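Local coordinates for protein putative N-acetylmuramoyl-L-alanine amidase (Neisseria meningitidis MC58, PDB 3CZX) that probably hydrolyses, as a zinc-dependent amidase, the bond between N-acetylmuramoyl residues and L-amino acids in cell-wall glycopeptides, at residues G22-A27 with L157-K162; G129-L134 with V143-F148; S39-D44 with A168-I173; K97-C102 with D121-D126. All blocks are in the same frame, centred on the assembly; numbering follows the deposited sequence.

Contact 1: G22-A27 with L157-K162. With ZN (zinc ion), chain E.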
loop_
_atom_site.group_PDB
_atom_site.type_symbol
_atom_site.label_atom_id
_atom_site.label_comp_id
_atom_site.label_asym_id
_atom_site.label_seq_id
_atom_site.Cartn_x
_atom_site.Cartn_y
_atom_site.Cartn_z
ATOM N N GLY A 22 11.044 14.817 0.086
ATOM C CA GLY A 22 10.927 14.592 -1.353
ATOM C C GLY A 22 9.475 14.437 -1.731
ATOM O O GLY A 22 8.619 15.243 -1.305
ATOM N N SER A 23 9.171 13.399 -2.516
ATOM C CA SER A 23 7.780 13.124 -2.874
ATOM C C SER A 23 7.112 12.150 -1.903
ATOM O O SER A 23 5.976 11.747 -2.145
ATOM C CB SER A 23 7.642 12.639 -4.321
ATOM O OG SER A 23 8.393 11.471 -4.533
ATOM N N ASP A 24 7.811 11.793 -0.825
ATOM C CA ASP A 24 7.182 11.052 0.262
ATOM C C ASP A 24 6.473 12.002 1.218
ATOM O O ASP A 24 7.085 12.926 1.769
ATOM C CB ASP A 24 8.233 10.235 0.999
ATOM C CG ASP A 24 8.832 9.151 0.108
ATOM O OD1 ASP A 24 8.076 8.464 -0.584
ATOM O OD2 ASP A 24 10.053 8.998 0.109
ATOM N N ARG A 25 5.186 11.751 1.437
ATOM C CA ARG A 25 4.361 12.593 2.296
ATOM C C ARG A 25 3.810 11.797 3.468
ATOM O O ARG A 25 3.267 10.707 3.274
ATOM C CB ARG A 25 3.173 13.144 1.541
ATOM C CG ARG A 25 3.521 13.919 0.235
ATOM C CD ARG A 25 2.307 14.712 -0.236
ATOM N NE ARG A 25 1.139 13.863 -0.446
ATOM C CZ ARG A 25 -0.098 14.309 -0.661
ATOM N NH1 ARG A 25 -0.389 15.622 -0.702
ATOM N NH2 ARG A 25 -1.073 13.436 -0.798
ATOM N N GLU A 26 3.875 12.394 4.649
ATOM C CA GLU A 26 3.300 11.774 5.859
ATOM C C GLU A 26 1.886 11.277 5.636
ATOM O O GLU A 26 1.528 10.172 6.047
ATOM C CB GLU A 26 3.350 12.741 7.045
ATOM C CG GLU A 26 2.768 12.153 8.356
ATOM C CD GLU A 26 2.977 13.014 9.562
ATOM O OE1 GLU A 26 3.560 14.111 9.415
ATOM O OE2 GLU A 26 2.578 12.572 10.676
ATOM N N ALA A 27 1.058 12.074 4.990
ATOM C CA ALA A 27 -0.350 11.724 4.787
ATOM C C ALA A 27 -0.470 10.398 4.036
ATOM O O ALA A 27 -1.390 9.596 4.295
ATOM C CB ALA A 27 -1.062 12.807 4.031
ATOM N N LEU A 157 14.075 2.031 4.611
ATOM C CA LEU A 157 13.757 0.704 5.180
ATOM C C LEU A 157 12.273 0.505 5.230
ATOM O O LEU A 157 11.784 -0.574 4.857
ATOM C CB LEU A 157 14.372 0.551 6.578
ATOM C CG LEU A 157 14.241 -0.884 7.110
ATOM C CD1 LEU A 157 15.086 -1.824 6.283
ATOM C CD2 LEU A 157 14.722 -0.871 8.545
ATOM N N PHE A 158 11.547 1.537 5.660
ATOM C CA PHE A 158 10.087 1.479 5.736
ATOM C C PHE A 158 9.534 1.202 4.345
ATOM O O PHE A 158 8.702 0.351 4.187
ATOM C CB PHE A 158 9.439 2.729 6.282
ATOM C CG PHE A 158 7.932 2.667 6.293
ATOM C CD1 PHE A 158 7.251 1.917 7.234
ATOM C CD2 PHE A 158 7.180 3.293 5.306
ATOM C CE1 PHE A 158 5.850 1.840 7.220
ATOM C CE2 PHE A 158 5.783 3.196 5.314
ATOM C CZ PHE A 158 5.143 2.449 6.283
ATOM N N LYS A 159 9.977 1.981 3.360
ATOM C CA LYS A 159 9.424 1.843 2.011
ATOM C C LYS A 159 9.631 0.455 1.422
ATOM O O LYS A 159 8.768 -0.020 0.681
ATOM C CB LYS A 159 10.007 2.935 1.084
ATOM C CG LYS A 159 9.555 4.329 1.406
ATOM C CD LYS A 159 10.362 5.448 0.740
ATOM C CE LYS A 159 10.146 5.561 -0.696
ATOM N NZ LYS A 159 10.883 6.765 -1.258
ATOM N N THR A 160 10.763 -0.183 1.692
ATOM C CA THR A 160 11.085 -1.540 1.182
ATOM C C THR A 160 10.472 -2.678 1.975
ATOM O O THR A 160 10.453 -3.781 1.471
ATOM C CB THR A 160 12.598 -1.776 1.113
ATOM O OG1 THR A 160 13.139 -1.778 2.446
ATOM C CG2 THR A 160 13.257 -0.708 0.228
ATOM N N THR A 161 9.973 -2.406 3.193
ATOM C CA THR A 161 9.441 -3.454 4.094
ATOM C C THR A 161 8.078 -3.065 4.691
ATOM O O THR A 161 7.654 -3.630 5.664
ATOM C CB THR A 161 10.435 -3.780 5.213
ATOM O OG1 THR A 161 11.748 -3.830 4.641
ATOM C CG2 THR A 161 10.140 -5.139 5.859
ATOM N N LYS A 162 7.393 -2.160 4.029
ATOM C CA LYS A 162 6.110 -1.607 4.474
ATOM C C LYS A 162 5.090 -2.693 4.817
ATOM O O LYS A 162 4.489 -2.682 5.904
ATOM C CB LYS A 162 5.576 -0.749 3.310
ATOM C CG LYS A 162 4.280 -0.100 3.543
ATOM C CD LYS A 162 4.081 0.978 2.531
ATOM C CE LYS A 162 3.708 0.398 1.188
ATOM N NZ LYS A 162 3.672 1.481 0.213
HETATM ZN ZN ZN E . 1.738 13.953 12.085
HETATM O O HOH W 1 1.411 15.723 13.509
HETATM O O HOH W 2 3.358 13.577 13.537
#

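Contact 2: G129-L134 with V143-F148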
loop_
_atom_site.group_PDB
_atom_site.type_symbol
_atom_site.label_atom_id
_atom_site.label_comp_id
_atom_site.label_asym_id
_atom_site.label_seq_id
_atom_site.Cartn_x
_atom_site.Cartn_y
_atom_site.Cartn_z
ATOM N N GLY A 129 3.491 15.705 26.182
ATOM C CA GLY A 129 3.507 15.605 24.725
ATOM C C GLY A 129 3.364 16.941 24.028
ATOM O O GLY A 129 2.768 17.878 24.566
ATOM N N GLN A 130 3.929 17.019 22.826
ATOM C CA GLN A 130 3.746 18.157 21.925
ATOM C C GLN A 130 3.400 17.577 20.557
ATOM O O GLN A 130 4.235 16.922 19.941
ATOM C CB GLN A 130 5.018 19.010 21.861
ATOM C CG GLN A 130 6.270 18.295 21.325
ATOM C CD GLN A 130 7.570 18.890 21.868
ATOM O OE1 GLN A 130 7.920 18.694 23.043
ATOM N NE2 GLN A 130 8.290 19.629 21.015
ATOM N N HIS A 131 2.163 17.773 20.103
ATOM C CA HIS A 131 1.712 17.142 18.847
ATOM C C HIS A 131 0.456 17.802 18.278
ATOM O O HIS A 131 -0.425 18.203 19.026
ATOM C CB HIS A 131 1.465 15.631 19.062
ATOM C CG HIS A 131 1.413 14.847 17.781
ATOM N ND1 HIS A 131 0.250 14.688 17.058
ATOM C CD2 HIS A 131 2.386 14.215 17.081
ATOM C CE1 HIS A 131 0.509 13.979 15.969
ATOM N NE2 HIS A 131 1.799 13.681 15.960
ATOM N N SER A 132 0.358 17.894 16.947
ATOM C CA SER A 132 -0.871 18.385 16.282
ATOM C C SER A 132 -2.147 17.640 16.683
ATOM O O SER A 132 -3.248 18.210 16.675
ATOM C CB SER A 132 -0.710 18.357 14.740
ATOM O OG SER A 132 -0.860 17.058 14.183
ATOM N N ARG A 133 -2.005 16.363 17.041
ATOM C CA ARG A 133 -3.121 15.533 17.440
ATOM C C ARG A 133 -2.957 15.070 18.891
ATOM O O ARG A 133 -3.469 14.010 19.276
ATOM C CB ARG A 133 -3.242 14.320 16.502
ATOM C CG ARG A 133 -3.483 14.699 15.048
ATOM C CD ARG A 133 -4.928 15.084 14.822
ATOM N NE ARG A 133 -5.737 13.928 14.473
ATOM C CZ ARG A 133 -6.996 13.976 14.041
ATOM N NH1 ARG A 133 -7.646 15.131 13.966
ATOM N NH2 ARG A 133 -7.629 12.853 13.713
ATOM N N LEU A 134 -2.257 15.870 19.699
ATOM C CA LEU A 134 -2.167 15.613 21.144
ATOM C C LEU A 134 -3.549 15.393 21.740
ATOM O O LEU A 134 -3.720 14.538 22.622
ATOM C CB LEU A 134 -1.472 16.780 21.845
ATOM C CG LEU A 134 -1.133 16.635 23.333
ATOM C CD1 LEU A 134 -0.226 15.442 23.593
ATOM C CD2 LEU A 134 -0.460 17.930 23.798
ATOM N N VAL A 143 -1.291 8.020 19.477
ATOM C CA VAL A 143 -0.642 8.635 18.316
ATOM C C VAL A 143 0.644 7.871 18.112
ATOM O O VAL A 143 1.600 8.029 18.873
ATOM C CB VAL A 143 -0.389 10.145 18.547
ATOM C CG1 VAL A 143 0.492 10.763 17.427
ATOM C CG2 VAL A 143 -1.711 10.863 18.686
ATOM N N PHE A 144 0.659 7.015 17.077
ATOM C CA PHE A 144 1.799 6.120 16.830
ATOM C C PHE A 144 2.696 6.682 15.749
ATOM O O PHE A 144 2.229 6.910 14.630
ATOM C CB PHE A 144 1.274 4.712 16.453
ATOM C CG PHE A 144 2.321 3.628 16.401
ATOM C CD1 PHE A 144 3.434 3.651 17.204
ATOM C CD2 PHE A 144 2.148 2.537 15.557
ATOM C CE1 PHE A 144 4.375 2.614 17.166
ATOM C CE2 PHE A 144 3.068 1.533 15.528
ATOM C CZ PHE A 144 4.179 1.562 16.309
ATOM N N GLU A 145 3.963 6.879 16.101
ATOM C CA GLU A 145 4.988 7.393 15.203
ATOM C C GLU A 145 6.117 6.390 15.107
ATOM O O GLU A 145 7.136 6.489 15.774
ATOM C CB GLU A 145 5.492 8.739 15.705
ATOM C CG GLU A 145 4.395 9.766 15.805
ATOM C CD GLU A 145 4.927 11.119 16.163
ATOM O OE1 GLU A 145 5.440 11.823 15.283
ATOM O OE2 GLU A 145 4.840 11.467 17.335
ATOM N N PRO A 146 5.949 5.405 14.240
ATOM C CA PRO A 146 6.982 4.367 14.155
ATOM C C PRO A 146 8.363 4.826 13.674
ATOM O O PRO A 146 9.338 4.161 14.008
ATOM C CB PRO A 146 6.392 3.353 13.180
ATOM C CG PRO A 146 5.052 3.723 12.924
ATOM C CD PRO A 146 4.784 5.122 13.400
ATOM N N PHE A 147 8.449 5.908 12.908
ATOM C CA PHE A 147 9.753 6.367 12.416
ATOM C C PHE A 147 9.695 7.845 12.030
ATOM O O PHE A 147 8.622 8.400 11.916
ATOM C CB PHE A 147 10.250 5.513 11.222
ATOM C CG PHE A 147 9.426 5.683 9.978
ATOM C CD1 PHE A 147 9.786 6.563 8.987
ATOM C CD2 PHE A 147 8.248 4.989 9.827
ATOM C CE1 PHE A 147 8.986 6.732 7.854
ATOM C CE2 PHE A 147 7.463 5.123 8.696
ATOM C CZ PHE A 147 7.825 6.025 7.728
ATOM N N PHE A 148 10.884 8.400 11.830
ATOM C CA PHE A 148 11.055 9.782 11.421
ATOM C C PHE A 148 11.124 9.797 9.907
ATOM O O PHE A 148 12.047 9.232 9.321
ATOM C CB PHE A 148 12.366 10.333 11.983
ATOM C CG PHE A 148 12.310 10.716 13.431
ATOM C CD1 PHE A 148 12.343 12.046 13.812
ATOM C CD2 PHE A 148 12.229 9.738 14.415
ATOM C CE1 PHE A 148 12.276 12.386 15.149
ATOM C CE2 PHE A 148 12.158 10.088 15.758
ATOM C CZ PHE A 148 12.194 11.415 16.112
HETATM O O HOH W 2 3.358 13.577 13.537
#

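Contact 3: S39-D44 with A168-I173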
loop_
_atom_site.group_PDB
_atom_site.type_symbol
_atom_site.label_atom_id
_atom_site.label_comp_id
_atom_site.label_asym_id
_atom_site.label_seq_id
_atom_site.Cartn_x
_atom_site.Cartn_y
_atom_site.Cartn_z
ATOM N N SER A 39 -6.572 -3.996 6.800
ATOM C CA SER A 39 -6.889 -5.112 5.898
ATOM C C SER A 39 -6.449 -6.476 6.463
ATOM O O SER A 39 -7.174 -7.456 6.303
ATOM C CB SER A 39 -6.263 -4.889 4.530
ATOM O OG SER A 39 -4.865 -4.982 4.611
ATOM N N ILE A 40 -5.302 -6.528 7.141
ATOM C CA ILE A 40 -4.771 -7.760 7.715
ATOM C C ILE A 40 -5.607 -8.167 8.933
ATOM O O ILE A 40 -5.918 -9.352 9.139
ATOM C CB ILE A 40 -3.271 -7.638 8.060
ATOM C CG1 ILE A 40 -2.457 -7.459 6.762
ATOM C CG2 ILE A 40 -2.782 -8.873 8.822
ATOM C CD1 ILE A 40 -0.967 -7.201 6.930
ATOM N N LEU A 41 -5.972 -7.197 9.768
ATOM C CA LEU A 41 -6.803 -7.528 10.929
ATOM C C LEU A 41 -8.143 -8.112 10.463
ATOM O O LEU A 41 -8.634 -9.086 11.039
ATOM C CB LEU A 41 -6.983 -6.295 11.824
ATOM C CG LEU A 41 -5.768 -5.857 12.650
ATOM C CD1 LEU A 41 -6.001 -4.497 13.218
ATOM C CD2 LEU A 41 -5.401 -6.854 13.777
ATOM N N ARG A 42 -8.713 -7.526 9.425
ATOM C CA ARG A 42 -9.981 -8.045 8.839
ATOM C C ARG A 42 -9.784 -9.380 8.116
ATOM O O ARG A 42 -10.479 -10.373 8.446
ATOM C CB ARG A 42 -10.587 -6.985 7.939
ATOM C CG ARG A 42 -11.053 -5.799 8.660
ATOM C CD ARG A 42 -11.300 -4.623 7.736
ATOM N NE ARG A 42 -12.045 -3.550 8.338
ATOM C CZ ARG A 42 -12.083 -2.288 7.905
ATOM N NH1 ARG A 42 -11.408 -1.899 6.809
ATOM N NH2 ARG A 42 -12.808 -1.393 8.533
ATOM N N ASN A 43 -8.832 -9.458 7.181
ATOM C CA ASN A 43 -8.598 -10.713 6.397
ATOM C C ASN A 43 -8.100 -11.901 7.141
ATOM O O ASN A 43 -8.658 -13.006 7.007
ATOM C CB ASN A 43 -7.583 -10.484 5.274
ATOM C CG ASN A 43 -8.028 -9.445 4.302
ATOM O OD1 ASN A 43 -9.205 -9.105 4.251
ATOM N ND2 ASN A 43 -7.081 -8.926 3.509
ATOM N N ASP A 44 -7.014 -11.734 7.883
ATOM C CA ASP A 44 -6.365 -12.869 8.507
ATOM C C ASP A 44 -7.055 -13.278 9.795
ATOM O O ASP A 44 -6.976 -14.455 10.197
ATOM C CB ASP A 44 -4.880 -12.586 8.804
ATOM C CG ASP A 44 -4.042 -12.492 7.570
ATOM O OD1 ASP A 44 -4.603 -12.390 6.455
ATOM O OD2 ASP A 44 -2.803 -12.539 7.730
ATOM N N ALA A 168 3.486 -7.113 10.918
ATOM C CA ALA A 168 3.997 -7.242 12.312
ATOM C C ALA A 168 3.063 -6.486 13.286
ATOM O O ALA A 168 2.731 -6.984 14.372
ATOM C CB ALA A 168 5.471 -6.720 12.442
ATOM N N ILE A 169 2.635 -5.285 12.894
ATOM C CA ILE A 169 1.767 -4.478 13.764
ATOM C C ILE A 169 0.409 -5.190 13.956
ATOM O O ILE A 169 -0.062 -5.390 15.086
ATOM C CB ILE A 169 1.575 -3.041 13.188
ATOM C CG1 ILE A 169 2.884 -2.243 13.273
ATOM C CG2 ILE A 169 0.406 -2.285 13.923
ATOM C CD1 ILE A 169 2.882 -0.917 12.424
ATOM N N ALA A 170 -0.195 -5.590 12.853
ATOM C CA ALA A 170 -1.482 -6.294 12.855
ATOM C C ALA A 170 -1.361 -7.566 13.708
ATOM O O ALA A 170 -2.224 -7.860 14.545
ATOM C CB ALA A 170 -1.907 -6.609 11.407
ATOM N N ASP A 171 -0.332 -8.364 13.456
ATOM C CA ASP A 171 -0.163 -9.626 14.192
ATOM C C ASP A 171 -0.039 -9.401 15.717
ATOM O O ASP A 171 -0.545 -10.215 16.534
ATOM C CB ASP A 171 1.067 -10.389 13.699
ATOM C CG ASP A 171 0.874 -11.050 12.343
ATOM O OD1 ASP A 171 -0.283 -11.239 11.865
ATOM O OD2 ASP A 171 1.919 -11.374 11.744
ATOM N N ALA A 172 0.668 -8.334 16.097
ATOM C CA ALA A 172 0.861 -7.988 17.505
ATOM C C ALA A 172 -0.457 -7.561 18.164
ATOM O O ALA A 172 -0.698 -7.868 19.342
ATOM C CB ALA A 172 1.951 -6.906 17.656
ATOM N N ILE A 173 -1.291 -6.818 17.432
ATOM C CA ILE A 173 -2.588 -6.400 17.928
ATOM C C ILE A 173 -3.432 -7.638 18.152
ATOM O O ILE A 173 -3.940 -7.832 19.229
ATOM C CB ILE A 173 -3.295 -5.385 16.976
ATOM C CG1 ILE A 173 -2.561 -4.056 16.919
ATOM C CG2 ILE A 173 -4.744 -5.132 17.391
ATOM C CD1 ILE A 173 -3.010 -3.138 15.784
HETATM O O HOH W 3 -0.645 -12.159 9.278
#

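Contact 4: K97-C102 with D121-D126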
loop_
_atom_site.group_PDB
_atom_site.type_symbol
_atom_site.label_atom_id
_atom_site.label_comp_id
_atom_site.label_asym_id
_atom_site.label_seq_id
_atom_site.Cartn_x
_atom_site.Cartn_y
_atom_site.Cartn_z
ATOM N N LYS A 97 -2.982 4.763 30.747
ATOM C CA LYS A 97 -3.850 3.609 30.523
ATOM C C LYS A 97 -3.366 2.731 29.349
ATOM O O LYS A 97 -3.446 1.502 29.382
ATOM C CB LYS A 97 -5.299 4.082 30.230
ATOM C CG LYS A 97 -6.260 2.955 29.890
ATOM C CD LYS A 97 -7.698 3.392 29.692
ATOM C CE LYS A 97 -8.500 2.253 29.044
ATOM N NZ LYS A 97 -9.938 2.506 28.836
ATOM N N ASN A 98 -2.914 3.404 28.299
ATOM C CA ASN A 98 -2.500 2.761 27.059
ATOM C C ASN A 98 -0.989 2.429 26.979
ATOM O O ASN A 98 -0.497 2.077 25.915
ATOM C CB ASN A 98 -2.875 3.714 25.916
ATOM C CG ASN A 98 -4.374 3.765 25.676
ATOM O OD1 ASN A 98 -4.985 4.835 25.625
ATOM N ND2 ASN A 98 -4.951 2.630 25.463
ATOM N N LYS A 99 -0.249 2.523 28.083
ATOM C CA LYS A 99 1.199 2.251 28.032
ATOM C C LYS A 99 1.516 0.852 27.480
ATOM O O LYS A 99 2.352 0.708 26.592
ATOM C CB LYS A 99 1.828 2.451 29.412
ATOM C CG LYS A 99 3.285 2.043 29.505
ATOM C CD LYS A 99 3.722 1.997 30.977
ATOM C CE LYS A 99 3.949 3.315 31.520
ATOM N NZ LYS A 99 4.699 3.086 32.808
ATOM N N ARG A 100 0.842 -0.160 27.978
ATOM C CA ARG A 100 1.065 -1.504 27.502
ATOM C C ARG A 100 0.786 -1.588 26.017
ATOM O O ARG A 100 1.600 -2.129 25.293
ATOM C CB ARG A 100 0.206 -2.485 28.292
ATOM C CG ARG A 100 0.095 -3.860 27.728
ATOM C CD ARG A 100 1.361 -4.570 27.556
ATOM N NE ARG A 100 1.071 -5.932 27.103
ATOM C CZ ARG A 100 2.001 -6.843 26.832
ATOM N NH1 ARG A 100 3.295 -6.536 26.943
ATOM N NH2 ARG A 100 1.646 -8.054 26.418
ATOM N N TRP A 101 -0.322 -1.025 25.541
ATOM C CA TRP A 101 -0.596 -1.074 24.107
ATOM C C TRP A 101 0.493 -0.386 23.299
ATOM O O TRP A 101 0.919 -0.909 22.273
ATOM C CB TRP A 101 -1.928 -0.429 23.768
ATOM C CG TRP A 101 -3.052 -1.329 23.796
ATOM C CD1 TRP A 101 -4.108 -1.269 24.639
ATOM C CD2 TRP A 101 -3.300 -2.428 22.907
ATOM N NE1 TRP A 101 -5.011 -2.261 24.337
ATOM C CE2 TRP A 101 -4.535 -2.986 23.272
ATOM C CE3 TRP A 101 -2.611 -2.970 21.815
ATOM C CZ2 TRP A 101 -5.077 -4.100 22.609
ATOM C CZ3 TRP A 101 -3.161 -4.088 21.149
ATOM C CH2 TRP A 101 -4.382 -4.617 21.551
ATOM N N CYS A 102 0.945 0.776 23.769
ATOM C CA CYS A 102 2.057 1.515 23.096
ATOM C C CYS A 102 3.300 0.650 22.994
ATOM O O CYS A 102 4.012 0.694 21.968
ATOM C CB CYS A 102 2.368 2.812 23.856
ATOM S SG CYS A 102 1.061 4.045 23.695
ATOM N N ASP A 121 10.195 1.932 26.407
ATOM C CA ASP A 121 9.942 0.837 25.470
ATOM C C ASP A 121 8.876 1.252 24.465
ATOM O O ASP A 121 7.993 0.456 24.106
ATOM C CB ASP A 121 9.575 -0.472 26.207
ATOM C CG ASP A 121 10.683 -0.972 27.121
ATOM O OD1 ASP A 121 11.866 -0.766 26.796
ATOM O OD2 ASP A 121 10.363 -1.588 28.161
ATOM N N GLY A 122 8.963 2.516 24.014
ATOM C CA GLY A 122 8.100 3.051 22.968
ATOM C C GLY A 122 6.971 3.953 23.420
ATOM O O GLY A 122 6.302 4.556 22.616
ATOM N N PHE A 123 6.747 4.036 24.721
ATOM C CA PHE A 123 5.655 4.869 25.259
ATOM C C PHE A 123 6.130 6.245 25.721
ATOM O O PHE A 123 7.121 6.331 26.442
ATOM C CB PHE A 123 5.043 4.189 26.501
ATOM C CG PHE A 123 4.092 5.089 27.273
ATOM C CD1 PHE A 123 2.832 5.394 26.761
ATOM C CD2 PHE A 123 4.432 5.633 28.529
ATOM C CE1 PHE A 123 1.947 6.209 27.436
ATOM C CE2 PHE A 123 3.524 6.438 29.198
ATOM C CZ PHE A 123 2.292 6.746 28.636
ATOM N N LYS A 124 5.405 7.281 25.310
ATOM C CA LYS A 124 5.554 8.611 25.849
ATOM C C LYS A 124 4.190 9.097 26.308
ATOM O O LYS A 124 3.193 8.885 25.627
ATOM C CB LYS A 124 6.145 9.522 24.792
ATOM C CG LYS A 124 7.619 9.149 24.593
ATOM C CD LYS A 124 8.485 10.309 24.414
ATOM C CE LYS A 124 9.916 9.872 24.083
ATOM N NZ LYS A 124 10.561 10.763 23.061
ATOM N N PRO A 125 4.128 9.716 27.504
ATOM C CA PRO A 125 2.822 10.096 28.057
ATOM C C PRO A 125 2.283 11.375 27.480
ATOM O O PRO A 125 3.036 12.251 27.114
ATOM C CB PRO A 125 3.140 10.305 29.552
ATOM C CG PRO A 125 4.551 10.812 29.530
ATOM C CD PRO A 125 5.224 9.990 28.441
ATOM N N ASP A 126 0.965 11.497 27.468
ATOM C CA ASP A 126 0.327 12.700 26.929
ATOM C C ASP A 126 0.664 13.981 27.715
ATOM O O ASP A 126 0.814 15.055 27.121
ATOM C CB ASP A 126 -1.188 12.500 26.858
ATOM C CG ASP A 126 -1.827 12.295 28.232
ATOM O OD1 ASP A 126 -2.808 13.003 28.535
ATOM O OD2 ASP A 126 -1.367 11.431 28.990
HETATM O O HOH W 4 5.662 2.601 20.554
#

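Contact 1: G22-A27 with L157-K162
Asp24 and Lys159 reach toward each other from opposite directions and form a salt bridge that ties strand 24-25 to helix 152-177, a worked example of how one ion pair can join segments 130 residues apart at their closest ends. Going outward from Lys159 CB, CG stands beside the backbone N and anti to the carbonyl carbon (chi1 -68°), and Lys159 CD already lies 3.6 Å from Asp24 OD2. A bend at chi3 (71°) then turns CE, and NZ after it, toward the carboxylate, with Lys159 CE 3.5 Å from Asp24 OD2. At the tip, Lys159 NZ donates a hydrogen bond of 2.7 Å to Asp24 OD2, entering on the syn lone pair, the one facing OD1. Asp24 OD1 stands farther off, 3.3 Å from Lys159 NZ, and forms a salt bridge with Lys159 of the second subunit. Lys159 NZ also bonds to Ser23 OG of that subunit, so the pair belongs to a polar network crossing the dimer interface. Two residues beyond Asp24, Glu26 turns another way: its extended chain carries OE2 to the zinc ion at 2.1 Å, and His12 and His78 supply the other protein ligands. The chemistry implies a carboxylate shared between two ammonium groups, one from each chain; this would probably stabilise the buried aspartate in its charged form, and it places an interface ion pair two residues from a zinc ligand.

Contact 2: G129-L134 with V143-F148
With chi1 at -163°, His131 sends its ring away from its own backbone N and toward the strand, where Val143, whose CG1 is likewise anti to N, presents that methyl to it. The result is a CH-pi contact: Val143 CG1 lies 3.7 Å from the centroid of the His131 ring, over one face and displaced toward the rim nearest CE1 and NE2. The ring is fixed from its own loop as well, because Arg133 N donates to His131 ND1 over 2.8 Å, the donor tilted 21° out of the ring plane. Glu145 arrives obliquely, its OE2 3.7 Å from His131 CD2, with the ring and carboxylate planes 75° apart. A water bridges the two residues, lying 2.9 Å from His131 NE2 and donating to Glu145 OE1; the same water is a ligand of the zinc ion, so the pair forms part of the metal's second shell. Beside them, the other Val143 methyl, CG2, packs 3.7 Å from Arg133 O, while the guanidinium group of Arg133 leads off to a salt bridge with Glu76. The loop before helix 134-138 is thereby laid over strand 142-145, which runs between strands 73-77 and 91-94; His131 also touches Leu93 and meets His78 edge to face.

Contact 3: S39-D44 with A168-I173
Apolar side chains make the direct contact between Ile40 and Leu41 on helix 26-45 and Ala170 and Ile173 on helix 152-177. Ala170 is the point of nearest backbone approach, its CA 5.8 Å from that of Leu41, and its methyl is met by both larger residues. Ile40 reaches it with the gamma methyl that stands anti to the backbone N, so that Ile40 CG2 lies 3.5 Å from Ala170 CB. Leu41 comes alongside with its branch point, and its CD2 continues past the methyl to Ala170 O at 3.4 Å. The same Leu41 CD2 meets Ile173 CG2 at 4.1 Å, the two side chains crossing at about a right angle.

The polar link between the helices runs through water. One molecule donates to Asp44 OD2 over 2.7 Å and to Asp171 OD1 over 2.8 Å, thus linking two carboxylates that would otherwise probably repel each other. Each has a second partner: Arg167 makes a salt bridge to Asp44 OD2, and Tyr45 bonds to Asp171 OD1.

The segment axes approach to 9.1 Å and cross at -57°. Leu41 also packs onto strands 6-10 and 49-51 of the mixed sheet, while Ile169 and Ile173 also touch helix 99-113, so helix 152-177 contacts both helices.

Contact 4: K97-C102 with D121-D126
The beta-alpha-beta unit of strand 91-94, helix 99-113 and strand 123-125 is closed here, where the first turn of the helix packs against the last strand through Phe123. It illustrates how a single aromatic ring can seat a helix on the edge of a sheet. Phe123 takes chi1 169°, which projects the ring toward Lys99 and Cys102. The aliphatic part of Lys99 runs across one face: CB stands 4.0 Å from the centroid of the Phe123 ring, 7° off the normal, in a CH-pi contact. A bend at chi3 (-77°) keeps the lysine chain over the ring, bringing Lys99 CE to 3.8 Å from Phe123 CD2, before NZ departs to a salt bridge with Glu120. Pro125 N lies over the opposite face, toward its rim. Cys102 meets the ring at its edge, in plane: SG is 3.8 Å from Phe123 CD1, the nearest atom. In this sulfur-aromatic contact Cys102 SG is 5.1 Å from the centroid of the Phe123 ring. The cysteine also touches Ile142, Ala92 and Ser94. The backbones are joined by one water molecule, which donates to Cys102 O and to Gly122 O, each at 2.9 Å.

How the contacts relate
Taken together, the four contacts show chemistry changing with position. Contact 1 is partly buried at the dimer interface and relies on charge, whereas contacts 2, 3 and 4 are buried. Contacts 1 and 3 both join helix 26-45, or the strand leading into it, to helix 152-177, yet contact 3 relies on aliphatic packing with a bridging water. Contacts 2 and 4 reach the same mixed sheet, and each sets CH groups over an aromatic ring, but contact 2 alone of these two borders the zinc site. Phe158 of contact 1 stacks on Phe147 of contact 2, and Phe144 of contact 2 packs on Ile169 of contact 3.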